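Local coordinates for proteasome accessory factor B/C (PafBC) (Paenarthrobacter aurescens, PDB 6SJ9), which probably acts as a transcriptional regulator of the bacterial DNA damage response, joining helix-turn-helix DNA-binding domains to WYL domains, at residues 505-510 and 518-523; 534-539 and 547-552. All blocks are in the same frame, centred on the assembly; numbering follows the deposited sequence.

Contact 1 (505-510 and 518-523)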
ATOM      1  N   LEU A 505     -10.382  16.942  26.786  1.00 37.64           N
ATOM      2  CA  LEU A 505      -9.209  17.810  26.816  1.00 39.48           C
ATOM      3  C   LEU A 505      -9.427  19.016  25.920  1.00 35.31           C
ATOM      4  O   LEU A 505      -9.977  18.907  24.827  1.00 38.62           O
ATOM      5  CB  LEU A 505      -7.934  17.063  26.356  1.00 37.33           C
ATOM      6  CG  LEU A 505      -7.458  15.938  27.300  1.00 35.91           C
ATOM      7  CD1 LEU A 505      -6.312  15.133  26.712  1.00 34.90           C
ATOM      8  CD2 LEU A 505      -6.897  16.598  28.590  1.00 33.00           C
ATOM      9  N   ARG A 506      -8.958  20.146  26.384  1.00 35.84           N
ATOM     10  CA  ARG A 506      -8.756  21.308  25.542  1.00 32.50           C
ATOM     11  C   ARG A 506      -7.359  21.212  24.941  1.00 34.94           C
ATOM     12  O   ARG A 506      -6.378  21.255  25.675  1.00 39.37           O
ATOM     13  CB  ARG A 506      -8.833  22.595  26.353  1.00 33.44           C
ATOM     14  CG  ARG A 506      -8.785  23.884  25.509  1.00 58.99           C
ATOM     15  CD  ARG A 506      -9.994  23.998  24.623  1.00 61.17           C
ATOM     16  NE  ARG A 506     -10.163  25.344  24.054  1.00 63.49           N
ATOM     17  CZ  ARG A 506     -11.062  25.634  23.126  1.00 56.70           C
ATOM     18  NH1 ARG A 506     -11.869  24.673  22.687  1.00 48.55           N
ATOM     19  NH2 ARG A 506     -11.149  26.877  22.649  1.00 62.08           N
ATOM     20  N   LEU A 507      -7.286  21.133  23.617  1.00 35.45           N
ATOM     21  CA  LEU A 507      -6.045  20.942  22.884  1.00 36.60           C
ATOM     22  C   LEU A 507      -5.718  22.211  22.104  1.00 37.80           C
ATOM     23  O   LEU A 507      -6.584  22.780  21.413  1.00 38.89           O
ATOM     24  CB  LEU A 507      -6.165  19.753  21.925  1.00 36.60           C
ATOM     25  CG  LEU A 507      -5.121  19.720  20.823  1.00 35.27           C
ATOM     26  CD1 LEU A 507      -3.698  19.439  21.407  1.00 35.15           C
ATOM     27  CD2 LEU A 507      -5.591  18.652  19.793  1.00 34.85           C
ATOM     28  N   ARG A 508      -4.489  22.658  22.235  1.00 34.50           N
ATOM     29  CA  ARG A 508      -3.898  23.686  21.381  1.00 40.27           C
ATOM     30  C   ARG A 508      -2.862  23.001  20.503  1.00 38.63           C
ATOM     31  O   ARG A 508      -1.901  22.433  21.011  1.00 35.25           O
ATOM     32  CB  ARG A 508      -3.280  24.803  22.202  1.00 40.96           C
ATOM     33  CG  ARG A 508      -4.388  25.734  22.773  1.00 44.46           C
ATOM     34  CD  ARG A 508      -3.704  26.749  23.624  1.00 51.81           C
ATOM     35  NE  ARG A 508      -4.635  27.525  24.385  1.00 63.59           N
ATOM     36  CZ  ARG A 508      -4.256  28.223  25.448  1.00 72.05           C
ATOM     37  NH1 ARG A 508      -2.974  28.182  25.821  1.00 72.72           N
ATOM     38  NH2 ARG A 508      -5.143  28.951  26.124  1.00 73.57           N
ATOM     39  N   TYR A 509      -3.110  22.959  19.205  1.00 40.46           N
ATOM     40  CA  TYR A 509      -2.336  22.125  18.297  1.00 43.00           C
ATOM     41  C   TYR A 509      -1.597  23.060  17.352  1.00 45.90           C
ATOM     42  O   TYR A 509      -2.235  23.876  16.706  1.00 44.96           O
ATOM     43  CB  TYR A 509      -3.271  21.196  17.535  1.00 41.08           C
ATOM     44  CG  TYR A 509      -2.594  20.085  16.774  1.00 38.85           C
ATOM     45  CD1 TYR A 509      -1.858  19.121  17.441  1.00 36.03           C
ATOM     46  CD2 TYR A 509      -2.746  19.961  15.390  1.00 40.50           C
ATOM     47  CE1 TYR A 509      -1.237  18.056  16.776  1.00 34.18           C
ATOM     48  CE2 TYR A 509      -2.092  18.898  14.695  1.00 43.09           C
ATOM     49  CZ  TYR A 509      -1.346  17.954  15.406  1.00 38.61           C
ATOM     50  OH  TYR A 509      -0.745  16.864  14.777  1.00 43.71           O
ATOM     51  N   PHE A 510      -0.259  22.942  17.284  1.00 47.78           N
ATOM     52  CA  PHE A 510       0.539  23.736  16.348  1.00 49.22           C
ATOM     53  C   PHE A 510       0.169  23.433  14.896  1.00 45.27           C
ATOM     54  O   PHE A 510      -0.076  22.296  14.520  1.00 43.61           O
ATOM     55  CB  PHE A 510       2.038  23.459  16.512  1.00 44.32           C
ATOM     56  CG  PHE A 510       2.658  24.121  17.697  1.00 45.39           C
ATOM     57  CD1 PHE A 510       2.707  25.477  17.798  1.00 47.79           C
ATOM     58  CD2 PHE A 510       3.249  23.342  18.693  1.00 47.92           C
ATOM     59  CE1 PHE A 510       3.266  26.072  18.883  1.00 51.43           C
ATOM     60  CE2 PHE A 510       3.834  23.913  19.757  1.00 50.89           C
ATOM     61  CZ  PHE A 510       3.839  25.292  19.862  1.00 54.71           C
ATOM     62  N   THR A 518      -4.300  25.885  16.465  1.00 48.51           N
ATOM     63  CA  THR A 518      -5.741  25.726  16.498  1.00 54.79           C
ATOM     64  C   THR A 518      -6.083  25.286  17.923  1.00 56.59           C
ATOM     65  O   THR A 518      -5.292  24.595  18.593  1.00 48.93           O
ATOM     66  CB  THR A 518      -6.248  24.692  15.469  1.00 52.39           C
ATOM     67  OG1 THR A 518      -5.547  23.458  15.647  1.00 52.23           O
ATOM     68  CG2 THR A 518      -6.025  25.174  14.026  1.00 50.07           C
ATOM     69  N   GLU A 519      -7.271  25.678  18.372  1.00 57.17           N
ATOM     70  CA  GLU A 519      -7.750  25.381  19.709  1.00 53.86           C
ATOM     71  C   GLU A 519      -9.044  24.592  19.589  1.00 47.46           C
ATOM     72  O   GLU A 519      -9.953  25.004  18.864  1.00 44.24           O
ATOM     73  CB  GLU A 519      -7.964  26.684  20.503  1.00 56.05           C
ATOM     74  CG  GLU A 519      -7.969  26.504  22.026  1.00 59.67           C
ATOM     75  CD  GLU A 519      -8.259  27.804  22.864  1.00 65.79           C
ATOM     76  OE1 GLU A 519      -9.079  28.693  22.445  1.00 66.97           O
ATOM     77  OE2 GLU A 519      -7.602  27.939  23.932  1.00 63.19           O
ATOM     78  N   ARG A 520      -9.135  23.476  20.310  1.00 41.49           N
ATOM     79  CA  ARG A 520     -10.278  22.609  20.132  1.00 39.74           C
ATOM     80  C   ARG A 520     -10.419  21.673  21.318  1.00 36.93           C
ATOM     81  O   ARG A 520      -9.424  21.291  21.937  1.00 35.68           O
ATOM     82  CB  ARG A 520     -10.135  21.772  18.872  1.00 40.27           C
ATOM     83  CG  ARG A 520      -8.773  21.065  18.872  1.00 44.76           C
ATOM     84  CD  ARG A 520      -8.675  20.306  17.600  1.00 45.49           C
ATOM     85  NE  ARG A 520      -7.849  20.943  16.647  1.00 41.94           N
ATOM     86  CZ  ARG A 520      -7.775  20.586  15.368  1.00 41.34           C
ATOM     87  NH1 ARG A 520      -6.899  21.200  14.618  1.00 43.45           N
ATOM     88  NH2 ARG A 520      -8.556  19.652  14.838  1.00 41.07           N
ATOM     89  N   ASP A 521     -11.672  21.300  21.599  1.00 35.03           N
ATOM     90  CA  ASP A 521     -12.020  20.279  22.583  1.00 33.80           C
ATOM     91  C   ASP A 521     -11.970  18.919  21.912  1.00 35.03           C
ATOM     92  O   ASP A 521     -12.517  18.758  20.819  1.00 35.00           O
ATOM     93  CB  ASP A 521     -13.437  20.527  23.141  1.00 36.00           C
ATOM     94  CG  ASP A 521     -13.489  21.792  24.037  1.00 36.30           C
ATOM     95  OD1 ASP A 521     -12.522  22.083  24.791  1.00 37.44           O
ATOM     96  OD2 ASP A 521     -14.479  22.490  23.944  1.00 40.84           O
ATOM     97  N   VAL A 522     -11.288  17.954  22.534  1.00 34.64           N
ATOM     98  CA  VAL A 522     -11.190  16.598  21.995  1.00 36.20           C
ATOM     99  C   VAL A 522     -11.481  15.555  23.072  1.00 37.49           C
ATOM    100  O   VAL A 522     -11.175  15.745  24.254  1.00 37.25           O
ATOM    101  CB  VAL A 522      -9.809  16.318  21.358  1.00 34.53           C
ATOM    102  CG1 VAL A 522      -9.492  17.387  20.438  1.00 31.61           C
ATOM    103  CG2 VAL A 522      -8.699  16.260  22.414  1.00 34.24           C
ATOM    104  N   ASP A 523     -12.065  14.434  22.637  1.00 35.13           N
ATOM    105  CA  ASP A 523     -12.209  13.241  23.452  1.00 34.44           C
ATOM    106  C   ASP A 523     -11.031  12.362  23.099  1.00 31.68           C
ATOM    107  O   ASP A 523     -11.031  11.745  22.025  1.00 38.12           O
ATOM    108  CB  ASP A 523     -13.524  12.497  23.167  1.00 33.78           C
ATOM    109  CG  ASP A 523     -14.771  13.356  23.410  1.00 38.06           C
ATOM    110  OD1 ASP A 523     -14.814  14.155  24.386  1.00 38.75           O
ATOM    111  OD2 ASP A 523     -15.756  13.156  22.662  1.00 42.35           O
TER
HETATM  112  O   HOH W   1      -3.216  23.288  13.877  1.00 52.87           O
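Tyr509 O is gripped twice. Thr518 N donates to Tyr509 O at 2.9 Å, and a water donates to it from 3.1 Å. The same water also bonds to Thr518 OG1, which takes a further bond from Arg520 NH1 at 2.8 Å, nearly in the guanidinium plane. Arg520 NH1 also makes a salt bridge with Glu583. Paired backbone bonds continue along the antiparallel ladder at Leu507 with Arg520 and at Leu505 with Val522. The shortest runs from Leu507 N to Arg520 O, 2.7 Å.

One face of the ladder carries a salt-bridge network. Glu519 is shared by two arginines. Arg508 runs alongside it and sends NE to Glu519 OE2, 3.0 Å, from above the carboxylate plane. Arg506 crosses Glu519 at about a right angle and gives NH2 to OE1, a weak bond of 2.8 Å. Its CG stands anti to the backbone N (chi1 -174°), and a bend at chi2 (65°) lays the guanidinium over the opposing strand. Arg506 NH1 reaches Asp521 OD1 only weakly, at 3.4 Å. Four alternating charges are thus linked in a row.

On the other face, beside Thr518 and Arg520, the leucines and Val522 pack together, with Leu507 CD2 meeting Val522 CG1 at 4.2 Å. There Leu507 touches Phe549 and Val522 touches Ala538. Strands 554-560 and 533-540 continue the sheet beyond 503-510 and 517-530.

Contact 2 (534-539 and 547-552)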
ATOM      1  N   TRP A 534       4.948   9.296  18.260  1.00 45.00           N
ATOM      2  CA  TRP A 534       3.728   9.129  19.038  1.00 40.61           C
ATOM      3  C   TRP A 534       2.578   9.901  18.405  1.00 37.74           C
ATOM      4  O   TRP A 534       2.730  11.029  17.945  1.00 39.19           O
ATOM      5  CB  TRP A 534       3.913   9.547  20.505  1.00 39.20           C
ATOM      6  CG  TRP A 534       4.610   8.480  21.278  1.00 35.88           C
ATOM      7  CD1 TRP A 534       5.944   8.416  21.576  1.00 36.88           C
ATOM      8  CD2 TRP A 534       4.025   7.269  21.760  1.00 34.28           C
ATOM      9  NE1 TRP A 534       6.221   7.241  22.237  1.00 39.87           N
ATOM     10  CE2 TRP A 534       5.056   6.524  22.379  1.00 38.96           C
ATOM     11  CE3 TRP A 534       2.719   6.753  21.754  1.00 39.97           C
ATOM     12  CZ2 TRP A 534       4.833   5.278  22.994  1.00 39.72           C
ATOM     13  CZ3 TRP A 534       2.488   5.501  22.355  1.00 43.95           C
ATOM     14  CH2 TRP A 534       3.572   4.767  22.959  1.00 42.07           C
ATOM     15  N   TYR A 535       1.418   9.284  18.412  1.00 34.57           N
ATOM     16  CA  TYR A 535       0.203   9.896  17.914  1.00 35.31           C
ATOM     17  C   TYR A 535      -0.902   9.681  18.928  1.00 38.73           C
ATOM     18  O   TYR A 535      -0.850   8.753  19.747  1.00 37.43           O
ATOM     19  CB  TYR A 535      -0.271   9.271  16.589  1.00 37.12           C
ATOM     20  CG  TYR A 535       0.698   9.335  15.428  1.00 39.67           C
ATOM     21  CD1 TYR A 535       1.755   8.411  15.309  1.00 43.00           C
ATOM     22  CD2 TYR A 535       0.521  10.269  14.425  1.00 42.90           C
ATOM     23  CE1 TYR A 535       2.620   8.466  14.221  1.00 42.20           C
ATOM     24  CE2 TYR A 535       1.360  10.342  13.356  1.00 44.81           C
ATOM     25  CZ  TYR A 535       2.408   9.415  13.254  1.00 45.83           C
ATOM     26  OH  TYR A 535       3.248   9.498  12.183  1.00 50.35           O
ATOM     27  N   PHE A 536      -1.922  10.537  18.900  1.00 37.90           N
ATOM     28  CA  PHE A 536      -3.115  10.156  19.647  1.00 38.02           C
ATOM     29  C   PHE A 536      -4.337  10.362  18.767  1.00 37.85           C
ATOM     30  O   PHE A 536      -4.483  11.392  18.104  1.00 37.02           O
ATOM     31  CB  PHE A 536      -3.279  10.876  20.981  1.00 37.58           C
ATOM     32  CG  PHE A 536      -3.397  12.366  20.887  1.00 41.75           C
ATOM     33  CD1 PHE A 536      -2.290  13.161  20.615  1.00 48.20           C
ATOM     34  CD2 PHE A 536      -4.583  12.971  21.206  1.00 40.09           C
ATOM     35  CE1 PHE A 536      -2.396  14.529  20.565  1.00 47.97           C
ATOM     36  CE2 PHE A 536      -4.693  14.341  21.175  1.00 44.20           C
ATOM     37  CZ  PHE A 536      -3.611  15.115  20.858  1.00 47.02           C
ATOM     38  N   GLU A 537      -5.176   9.363  18.754  1.00 33.11           N
ATOM     39  CA  GLU A 537      -6.476   9.409  18.119  1.00 36.60           C
ATOM     40  C   GLU A 537      -7.483  10.055  19.080  1.00 36.38           C
ATOM     41  O   GLU A 537      -7.488   9.766  20.289  1.00 35.68           O
ATOM     42  CB  GLU A 537      -6.932   7.990  17.787  1.00 34.41           C
ATOM     43  CG  GLU A 537      -8.241   7.955  17.095  1.00 36.06           C
ATOM     44  CD  GLU A 537      -8.841   6.525  17.119  1.00 44.54           C
ATOM     45  OE1 GLU A 537      -9.210   6.025  16.035  1.00 46.27           O
ATOM     46  OE2 GLU A 537      -8.914   5.888  18.217  1.00 44.13           O
ATOM     47  N   ALA A 538      -8.286  10.975  18.560  1.00 35.15           N
ATOM     48  CA  ALA A 538      -9.208  11.718  19.404  1.00 34.45           C
ATOM     49  C   ALA A 538     -10.415  12.147  18.580  1.00 36.22           C
ATOM     50  O   ALA A 538     -10.301  12.466  17.396  1.00 39.45           O
ATOM     51  CB  ALA A 538      -8.527  12.949  19.997  1.00 33.51           C
ATOM     52  N   TYR A 539     -11.573  12.175  19.219  1.00 31.84           N
ATOM     53  CA  TYR A 539     -12.740  12.771  18.580  1.00 34.24           C
ATOM     54  C   TYR A 539     -12.608  14.285  18.726  1.00 36.87           C
ATOM     55  O   TYR A 539     -12.559  14.792  19.845  1.00 36.21           O
ATOM     56  CB  TYR A 539     -14.063  12.245  19.190  1.00 32.50           C
ATOM     57  CG  TYR A 539     -15.251  12.792  18.382  1.00 39.20           C
ATOM     58  CD1 TYR A 539     -15.824  14.007  18.696  1.00 39.00           C
ATOM     59  CD2 TYR A 539     -15.744  12.108  17.269  1.00 45.25           C
ATOM     60  CE1 TYR A 539     -16.891  14.541  17.939  1.00 45.49           C
ATOM     61  CE2 TYR A 539     -16.814  12.622  16.509  1.00 45.74           C
ATOM     62  CZ  TYR A 539     -17.379  13.844  16.857  1.00 49.72           C
ATOM     63  OH  TYR A 539     -18.415  14.370  16.126  1.00 53.55           O
ATOM     64  N   ARG A 547      -9.912  12.443  14.571  1.00 35.67           N
ATOM     65  CA  ARG A 547      -8.673  12.807  13.917  1.00 38.69           C
ATOM     66  C   ARG A 547      -7.526  12.149  14.658  1.00 38.56           C
ATOM     67  O   ARG A 547      -7.686  11.699  15.800  1.00 38.33           O
ATOM     68  CB  ARG A 547      -8.466  14.331  13.900  1.00 41.25           C
ATOM     69  CG  ARG A 547      -9.567  15.104  13.153  1.00 43.35           C
ATOM     70  CD  ARG A 547      -9.344  14.957  11.659  1.00 47.13           C
ATOM     71  NE  ARG A 547     -10.281  15.706  10.819  1.00 47.65           N
ATOM     72  CZ  ARG A 547     -11.556  15.385  10.601  1.00 51.26           C
ATOM     73  NH1 ARG A 547     -12.125  14.319  11.174  1.00 47.26           N
ATOM     74  NH2 ARG A 547     -12.283  16.153   9.802  1.00 57.36           N
ATOM     75  N   ASN A 548      -6.353  12.129  14.011  1.00 35.72           N
ATOM     76  CA  ASN A 548      -5.138  11.575  14.585  1.00 39.02           C
ATOM     77  C   ASN A 548      -4.108  12.665  14.583  1.00 40.38           C
ATOM     78  O   ASN A 548      -3.747  13.161  13.519  1.00 44.96           O
ATOM     79  CB  ASN A 548      -4.651  10.342  13.788  1.00 37.93           C
ATOM     80  CG  ASN A 548      -5.555   9.188  14.016  1.00 38.27           C
ATOM     81  OD1 ASN A 548      -5.318   8.410  14.932  1.00 42.42           O
ATOM     82  ND2 ASN A 548      -6.663   9.121  13.291  1.00 41.62           N
ATOM     83  N   PHE A 549      -3.648  13.028  15.776  1.00 37.36           N
ATOM     84  CA  PHE A 549      -2.749  14.147  15.985  1.00 36.13           C
ATOM     85  C   PHE A 549      -1.360  13.631  16.346  1.00 40.86           C
ATOM     86  O   PHE A 549      -1.211  12.554  16.937  1.00 42.53           O
ATOM     87  CB  PHE A 549      -3.279  15.030  17.140  1.00 37.18           C
ATOM     88  CG  PHE A 549      -4.703  15.628  16.899  1.00 37.43           C
ATOM     89  CD1 PHE A 549      -5.835  14.985  17.368  1.00 37.01           C
ATOM     90  CD2 PHE A 549      -4.858  16.856  16.288  1.00 36.01           C
ATOM     91  CE1 PHE A 549      -7.129  15.561  17.202  1.00 34.71           C
ATOM     92  CE2 PHE A 549      -6.141  17.443  16.094  1.00 36.51           C
ATOM     93  CZ  PHE A 549      -7.267  16.791  16.532  1.00 34.49           C
ATOM     94  N   ARG A 550      -0.357  14.443  16.054  1.00 43.12           N
ATOM     95  CA  ARG A 550       1.022  14.154  16.422  1.00 43.35           C
ATOM     96  C   ARG A 550       1.297  14.724  17.803  1.00 43.43           C
ATOM     97  O   ARG A 550       1.086  15.921  18.029  1.00 44.85           O
ATOM     98  CB  ARG A 550       2.009  14.764  15.418  1.00 40.65           C
ATOM     99  CG  ARG A 550       1.981  14.122  14.006  1.00 44.48           C
ATOM    100  CD  ARG A 550       2.987  14.779  13.055  1.00 50.33           C
ATOM    101  NE  ARG A 550       4.379  14.759  13.552  1.00 55.39           N
ATOM    102  CZ  ARG A 550       5.269  13.796  13.265  1.00 56.04           C
ATOM    103  NH1 ARG A 550       4.926  12.780  12.468  1.00 50.02           N
ATOM    104  NH2 ARG A 550       6.514  13.847  13.773  1.00 55.77           N
ATOM    105  N   LEU A 551       1.779  13.871  18.709  1.00 41.25           N
ATOM    106  CA  LEU A 551       2.125  14.333  20.048  1.00 43.79           C
ATOM    107  C   LEU A 551       3.116  15.484  19.980  1.00 41.56           C
ATOM    108  O   LEU A 551       3.019  16.461  20.751  1.00 39.93           O
ATOM    109  CB  LEU A 551       2.696  13.177  20.869  1.00 48.75           C
ATOM    110  CG  LEU A 551       2.727  13.401  22.382  1.00 48.33           C
ATOM    111  CD1 LEU A 551       1.332  13.550  22.870  1.00 49.04           C
ATOM    112  CD2 LEU A 551       3.318  12.186  23.050  1.00 50.51           C
ATOM    113  N   ASP A 552       4.069  15.410  19.045  1.00 38.68           N
ATOM    114  CA  ASP A 552       5.099  16.430  19.034  1.00 42.78           C
ATOM    115  C   ASP A 552       4.588  17.690  18.414  1.00 44.48           C
ATOM    116  O   ASP A 552       5.386  18.604  18.219  1.00 45.58           O
ATOM    117  CB  ASP A 552       6.393  15.968  18.301  1.00 46.25           C
ATOM    118  CG  ASP A 552       6.224  15.737  16.780  1.00 51.42           C
ATOM    119  OD1 ASP A 552       5.254  16.198  16.127  1.00 53.03           O
ATOM    120  OD2 ASP A 552       7.124  15.076  16.203  1.00 56.38           O
TER
HETATM  121  O   HOH W   2       4.777  13.095  17.627  1.00 47.54           O
HETATM  122  O   HOH W   3       2.743  12.160  10.800  1.00 57.24           O
HETATM  123  O   HOH W   4      -8.829   6.789  13.680  1.00 36.57           O
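Trp534 O, Phe536 and Ala538 carry the backbone bonds of this antiparallel pair. Phe536 N meets Phe549 O at 2.9 Å, and Phe549 N returns to Phe536 O at 3.0 Å. Ala538 and Arg547 form a second such pair. Leu551 N reaches Trp534 O at 3.1 Å from well above the carbonyl plane, where the strand passes into a 3-10 turn.

Among the apolar contacts, Phe549 CB sits over the face of the Phe536 ring, 4.0 Å from its centroid. The two rings are slid apart and barely overlap. Phe536 CG takes the position between N and the carbonyl carbon (chi1 61°), which swings its ring toward Phe549. Ala538 CB lies at the edge of the Phe549 ring, and Leu551 CD2 packs on Trp534 CB at 3.7 Å.

Polar groups line the other face. Arg550 clasps Asp552 side-on with NE and NH2, and its CG lies beside the Tyr535 ring. A water joins its NH1 to Tyr535 OH. With an alanine in place of Arg550, the Asp552 carboxylate would probably lose its mate and Tyr535 OH its water-mediated link.

Trp534 and Tyr535 probably belong to the motif that names the WYL domain, and this hairpin, with 545-550 as an outermost strand, forms one margin of its Sm-fold sheet.

The chain leaves helix 489-501 and enters strand 503-510. Contact 1 closes the first hairpin, across the turn to strand 517-530. A short turn then leads to strand 533-540, which forms a second hairpin with 517-530. Contact 2 closes the third, 533-540 with 545-550. The contacts follow in series and neither nest nor cross. In the second hairpin Asp523 N is probably bonded to Tyr539 O at 2.9 Å. Tyr509 reaches across the sheet: its OH probably bonds Arg550 N at 2.8 Å, and its ring meets Phe549 edge-to-face. This link between non-adjacent strands is consistent with the strong bend of an Sm-like sheet. Strand 554-560 then returns to pair with 503-510.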